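Local coordinates for protein beta-1,3-xylanase (Alcaligenes sp., PDB 2COV) that probably binds beta-1,3-xylan through a family 31 carbohydrate-binding module that belongs to a xylan-degrading enzyme, at residues F13-V18 / T89-V94; K68-V73 / I83-I88. All coordinates share one frame; numbering follows the deposited sequence.

Contact 1: F13-V18 / T89-V94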
# COMPACT_ATOMS: atom_id res chain seq x y z
N PHE A 13 -8.56 -15.19 -13.82
CA PHE A 13 -7.84 -15.13 -12.56
C PHE A 13 -8.38 -16.25 -11.71
O PHE A 13 -9.55 -16.22 -11.31
CB PHE A 13 -8.13 -13.76 -11.92
CG PHE A 13 -7.29 -13.44 -10.71
CD1 PHE A 13 -7.66 -12.35 -9.92
CD2 PHE A 13 -6.19 -14.18 -10.31
CE1 PHE A 13 -6.96 -11.99 -8.82
CE2 PHE A 13 -5.46 -13.82 -9.21
CZ PHE A 13 -5.85 -12.73 -8.47
N ASN A 14 -7.61 -17.31 -11.49
CA ASN A 14 -8.19 -18.50 -10.90
C ASN A 14 -7.10 -19.38 -10.28
O ASN A 14 -5.96 -18.97 -10.09
CB ASN A 14 -8.99 -19.19 -12.01
CG ASN A 14 -10.27 -19.80 -11.60
OD1 ASN A 14 -11.21 -19.78 -12.49
ND2 ASN A 14 -10.40 -20.27 -10.45
N PHE A 15 -7.51 -20.58 -9.90
CA PHE A 15 -6.60 -21.57 -9.31
C PHE A 15 -6.92 -22.96 -9.76
O PHE A 15 -8.03 -23.27 -10.16
CB PHE A 15 -6.58 -21.50 -7.80
CG PHE A 15 -7.85 -22.01 -7.18
CD1 PHE A 15 -8.94 -21.21 -7.01
CD2 PHE A 15 -7.96 -23.36 -6.80
CE1 PHE A 15 -10.13 -21.70 -6.46
CE2 PHE A 15 -9.15 -23.85 -6.28
CZ PHE A 15 -10.22 -23.03 -6.04
N ASN A 16 -5.88 -23.81 -9.71
CA ASN A 16 -5.99 -25.23 -9.85
C ASN A 16 -5.60 -25.95 -8.59
O ASN A 16 -4.63 -25.60 -7.91
CB ASN A 16 -5.00 -25.74 -10.92
CG ASN A 16 -5.28 -25.20 -12.30
OD1 ASN A 16 -6.41 -25.29 -12.79
ND2 ASN A 16 -4.24 -24.68 -12.95
N TYR A 17 -6.36 -26.99 -8.25
CA TYR A 17 -5.89 -27.99 -7.32
C TYR A 17 -4.69 -28.77 -7.94
O TYR A 17 -4.79 -29.22 -9.06
CB TYR A 17 -7.06 -28.92 -6.99
CG TYR A 17 -6.71 -30.19 -6.26
CD1 TYR A 17 -6.37 -31.36 -6.96
CD2 TYR A 17 -6.75 -30.26 -4.89
CE1 TYR A 17 -6.09 -32.54 -6.27
CE2 TYR A 17 -6.49 -31.46 -4.21
CZ TYR A 17 -6.15 -32.54 -4.90
OH TYR A 17 -5.90 -33.77 -4.24
N VAL A 18 -3.64 -28.88 -7.18
CA VAL A 18 -2.45 -29.68 -7.59
C VAL A 18 -2.44 -30.96 -6.78
O VAL A 18 -2.34 -32.05 -7.35
CB VAL A 18 -1.15 -28.88 -7.43
CG1 VAL A 18 0.06 -29.72 -7.80
CG2 VAL A 18 -1.17 -27.61 -8.30
N THR A 89 -12.13 -20.00 -1.96
CA THR A 89 -12.00 -21.20 -1.12
C THR A 89 -11.28 -22.30 -1.88
O THR A 89 -11.63 -22.57 -3.01
CB THR A 89 -13.38 -21.65 -0.66
OG1 THR A 89 -14.03 -20.59 0.07
CG2 THR A 89 -13.30 -22.93 0.21
N PHE A 90 -10.27 -22.88 -1.27
CA PHE A 90 -9.50 -23.90 -1.95
C PHE A 90 -10.26 -25.22 -2.03
O PHE A 90 -10.67 -25.76 -0.99
CB PHE A 90 -8.16 -24.09 -1.27
CG PHE A 90 -7.26 -25.12 -1.89
CD1 PHE A 90 -7.20 -25.29 -3.23
CD2 PHE A 90 -6.48 -25.91 -1.08
CE1 PHE A 90 -6.37 -26.23 -3.79
CE2 PHE A 90 -5.63 -26.83 -1.62
CZ PHE A 90 -5.59 -27.02 -2.97
N THR A 91 -10.54 -25.65 -3.25
CA THR A 91 -11.27 -26.87 -3.55
C THR A 91 -10.46 -27.69 -4.55
O THR A 91 -9.42 -27.26 -5.01
CB THR A 91 -12.61 -26.56 -4.26
OG1 THR A 91 -12.33 -25.92 -5.54
CG2 THR A 91 -13.48 -25.57 -3.45
N THR A 92 -11.04 -28.85 -4.94
CA THR A 92 -10.40 -29.76 -5.85
C THR A 92 -10.59 -29.42 -7.34
O THR A 92 -10.21 -30.22 -8.19
CB THR A 92 -10.83 -31.19 -5.59
OG1 THR A 92 -12.25 -31.17 -5.73
CG2 THR A 92 -10.37 -31.63 -4.20
N GLN A 93 -11.04 -28.18 -7.69
CA GLN A 93 -11.22 -27.87 -9.12
C GLN A 93 -9.90 -27.87 -9.88
O GLN A 93 -8.92 -27.43 -9.34
CB GLN A 93 -11.87 -26.49 -9.30
CG GLN A 93 -11.03 -25.31 -8.86
CD GLN A 93 -11.69 -23.95 -9.15
OE1 GLN A 93 -12.89 -23.77 -8.90
NE2 GLN A 93 -10.93 -23.02 -9.64
N VAL A 94 -9.92 -28.35 -11.11
CA VAL A 94 -8.79 -28.30 -12.00
C VAL A 94 -9.32 -27.65 -13.27
O VAL A 94 -10.22 -28.21 -13.97
CB VAL A 94 -8.20 -29.70 -12.25
CG1 VAL A 94 -7.09 -29.64 -13.25
CG2 VAL A 94 -7.73 -30.31 -10.96
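The ring of Phe15 and the side-chain amide of Gln93 form an amide-pi stack, their planes 7° apart, with Gln93 NE2 centred over the ring and 3.5 Å above its plane. At the edge of the same ring the carbonyl of Thr91 lies in plane, with Thr91 O 3.6 Å from Phe15 CE2. At the edge of the Phe90 ring, near its plane, lies Phe15 CE2, 3.9 Å from Phe90 CD1. Tyr17 offers a face to Thr92, whose methyl CG2 makes a CH-pi contact 4.2 Å from the ring centroid, and at the edge of its ring stands Val94 CG2.

Glutamine suits position 93 because a flat amide can cover an aromatic face and still spend its N-H groups in its own plane. Gln93 NE2 does so, giving a nearly straight bond to Phe15 O (3.0 Å, 171° at the hydrogen). With chi1 at 66°, CG sits between the backbone N and carbonyl carbon, and the chain runs extended across the Phe15 ring. Gln93 OE1, at the other end of the amide, is taken by Asn8 ND2, which further fixes the rotation of the group. Two residues on from Phe15, Tyr17 N donates to the main-chain Gln93 O at 2.8 Å, so loop and strand are tied by main chain and side chain alike. Tyrosine fits a partly exposed site, since its ring packs on the loop while OH reaches Asp20 OD1.

The contact lays the C-terminal segment after strand 80-89 over edge strand 13-19, where Asn16 OD1 also takes the N-H of Cys95, disulfide-linked to Cys9. That strand pairs by backbone bonds with strand 22-28 through Asn14 and Asn16, while Phe15 packs inward on Ile23 and Ile88, and Phe90 on Tyr67 of strand 66-75.

Contact 2: K68-V73 / I83-I88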
# COMPACT_ATOMS: atom_id res chain seq x y z
N LYS A 68 -6.77 -15.22 -0.02
CA LYS A 68 -6.74 -14.08 -0.95
C LYS A 68 -5.73 -14.40 -2.05
O LYS A 68 -4.53 -14.68 -1.77
CB LYS A 68 -6.31 -12.84 -0.23
CG LYS A 68 -6.17 -11.59 -1.10
CD LYS A 68 -5.47 -10.46 -0.25
CE LYS A 68 -5.14 -9.21 -0.98
NZ LYS A 68 -4.42 -8.33 0.02
N LEU A 69 -6.20 -14.37 -3.28
CA LEU A 69 -5.26 -14.44 -4.43
C LEU A 69 -4.88 -13.05 -4.84
O LEU A 69 -5.74 -12.16 -4.89
CB LEU A 69 -5.97 -15.13 -5.62
CG LEU A 69 -6.69 -16.46 -5.39
CD1 LEU A 69 -7.17 -17.05 -6.73
CD2 LEU A 69 -5.79 -17.42 -4.61
N THR A 70 -3.63 -12.85 -5.24
CA THR A 70 -3.24 -11.57 -5.84
C THR A 70 -2.35 -11.85 -7.04
O THR A 70 -1.54 -12.76 -7.06
CB THR A 70 -2.40 -10.72 -4.86
OG1 THR A 70 -3.16 -10.52 -3.66
CG2 THR A 70 -1.98 -9.38 -5.40
N PHE A 71 -2.59 -11.02 -8.07
CA PHE A 71 -1.72 -11.00 -9.23
C PHE A 71 -1.29 -9.57 -9.44
O PHE A 71 -2.12 -8.65 -9.47
CB PHE A 71 -2.45 -11.48 -10.48
CG PHE A 71 -1.59 -11.54 -11.72
CD1 PHE A 71 -0.45 -12.30 -11.72
CD2 PHE A 71 -1.84 -10.83 -12.85
CE1 PHE A 71 0.42 -12.35 -12.81
CE2 PHE A 71 -1.03 -10.88 -13.97
CZ PHE A 71 0.08 -11.62 -13.93
N LYS A 72 0.02 -9.39 -9.48
CA LYS A 72 0.64 -8.10 -9.73
C LYS A 72 1.45 -8.17 -11.01
O LYS A 72 2.20 -9.09 -11.20
CB LYS A 72 1.60 -7.70 -8.59
CG LYS A 72 1.13 -7.93 -7.21
CD LYS A 72 2.07 -7.39 -6.17
CE LYS A 72 1.61 -7.67 -4.75
NZ LYS A 72 2.55 -7.15 -3.74
N VAL A 73 1.28 -7.19 -11.87
CA VAL A 73 1.94 -7.25 -13.15
C VAL A 73 2.42 -5.93 -13.65
O VAL A 73 1.70 -4.92 -13.57
CB VAL A 73 1.03 -7.98 -14.18
CG1 VAL A 73 -0.28 -7.22 -14.52
CG2 VAL A 73 1.81 -8.30 -15.46
N ILE A 83 -2.67 -4.43 -10.21
CA ILE A 83 -2.79 -5.38 -9.10
C ILE A 83 -4.21 -5.82 -8.94
O ILE A 83 -5.08 -5.01 -8.82
CB ILE A 83 -2.22 -4.80 -7.78
CG1 ILE A 83 -0.74 -4.42 -7.95
CG2 ILE A 83 -2.39 -5.82 -6.65
CD1 ILE A 83 -0.08 -3.91 -6.72
N LEU A 84 -4.42 -7.11 -8.97
CA LEU A 84 -5.74 -7.73 -8.87
C LEU A 84 -5.82 -8.62 -7.65
O LEU A 84 -4.90 -9.40 -7.46
CB LEU A 84 -6.08 -8.57 -10.12
CG LEU A 84 -6.10 -7.89 -11.47
CD1 LEU A 84 -4.72 -7.94 -12.09
CD2 LEU A 84 -6.97 -8.59 -12.43
N ASP A 85 -6.91 -8.50 -6.88
CA ASP A 85 -7.13 -9.37 -5.75
C ASP A 85 -8.45 -10.07 -5.88
O ASP A 85 -9.43 -9.44 -6.25
CB ASP A 85 -7.11 -8.58 -4.42
CG ASP A 85 -5.84 -7.72 -4.17
OD1 ASP A 85 -4.78 -8.30 -4.13
OD2 ASP A 85 -5.91 -6.43 -4.03
N ARG A 86 -8.52 -11.34 -5.46
CA ARG A 86 -9.84 -12.00 -5.28
C ARG A 86 -9.75 -13.02 -4.18
O ARG A 86 -8.74 -13.72 -4.08
CB ARG A 86 -10.29 -12.59 -6.57
CG ARG A 86 -9.62 -13.85 -7.02
CD ARG A 86 -10.26 -14.49 -8.31
NE ARG A 86 -11.61 -14.99 -7.96
CZ ARG A 86 -12.17 -16.07 -8.51
NH1 ARG A 86 -11.62 -16.79 -9.48
NH2 ARG A 86 -13.37 -16.46 -8.10
N ASN A 87 -10.82 -13.21 -3.45
CA ASN A 87 -10.89 -14.26 -2.42
C ASN A 87 -11.51 -15.51 -2.96
O ASN A 87 -12.51 -15.46 -3.70
CB ASN A 87 -11.74 -13.79 -1.22
CG ASN A 87 -11.18 -12.62 -0.49
OD1 ASN A 87 -10.00 -12.32 -0.57
ND2 ASN A 87 -12.09 -11.94 0.27
N ILE A 88 -10.94 -16.65 -2.57
CA ILE A 88 -11.40 -17.97 -2.98
C ILE A 88 -11.38 -18.94 -1.79
O ILE A 88 -10.76 -18.68 -0.77
CB ILE A 88 -10.58 -18.57 -4.20
CG1 ILE A 88 -9.12 -18.80 -3.84
CG2 ILE A 88 -10.70 -17.67 -5.39
CD1 ILE A 88 -8.79 -20.14 -3.11
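Thr70 OG1 donates to Asp85 OD1 at 2.8 Å, across a non-hydrogen-bonded pair of the antiparallel beta hairpin 66-75/80-89, part of an all-beta, probably immunoglobulin-like sandwich, as expected of the E-set clan. The two side chains lie side by side and point the same way, and OD1 receives the hydroxyl nearly along its C-O axis. Asp85 chi1 of -55° sets its CG beside the backbone N, from where OD1 also meets the Thr70 methyl CG2. The last methylene of Lys68, CE, passes obliquely 3.3 Å from Asp85 OD1, while NZ makes its salt bridge with Asp43. With an alanine here in place of Asp85, the Thr70 hydroxyl is likely to lose its acceptor and Lys68 a nearby negative charge.

Beneath these lies the frame that aligns them. The Leu69-Arg86 and Phe71-Leu84 pairs each make two backbone hydrogen bonds, and CA-H...O contacts from Thr70 CA to Leu84 O and from Asp85 CA to Leu69 O lie between them. Apolar Leu69, Phe71 and Leu84 suit the buried face, which Arg86 shares at its margin. Leu69 CD2 meets Ile88 CG1 at 3.7 Å, and Phe71 presents its ring edge to Leu84 CD1 and meets the rings of Trp32, His27 and Phe55 beyond.

Further out, strand 66-75 pairs with strand 37-41, and residues 83-86 continue the sheet into a strand of a second subunit. Within residues 83-88 itself, Arg86 NH1 hydrogen-bonds Phe13 O of strand 13-19, and Ile88 CG2 rests 3.7 Å above the plane of the Arg86 guanidinium, over its centre.

Contact 2 joins two neighbouring strands of the sheet, whereas contact 1 lays the loop leaving the second of them on strand 13-19 at the far margin of the sheet order. Neither is wholly buried, but the hairpin lies nearer the chain's centre and none of its touching residues is exposed, a second subunit extending its outer strand; contact 1 has exposed Thr92 and Val94 on its loop side. The hairpin's hold is regular backbone pairing with one polar pair added; contact 1 has few hydrogen bonds and relies more on ring and amide faces. They meet at Phe13, whose ring packs on the hairpin at Leu69, Phe71 and Leu84. Along the chain, contact 2 is nested within the loop that contact 1 closes.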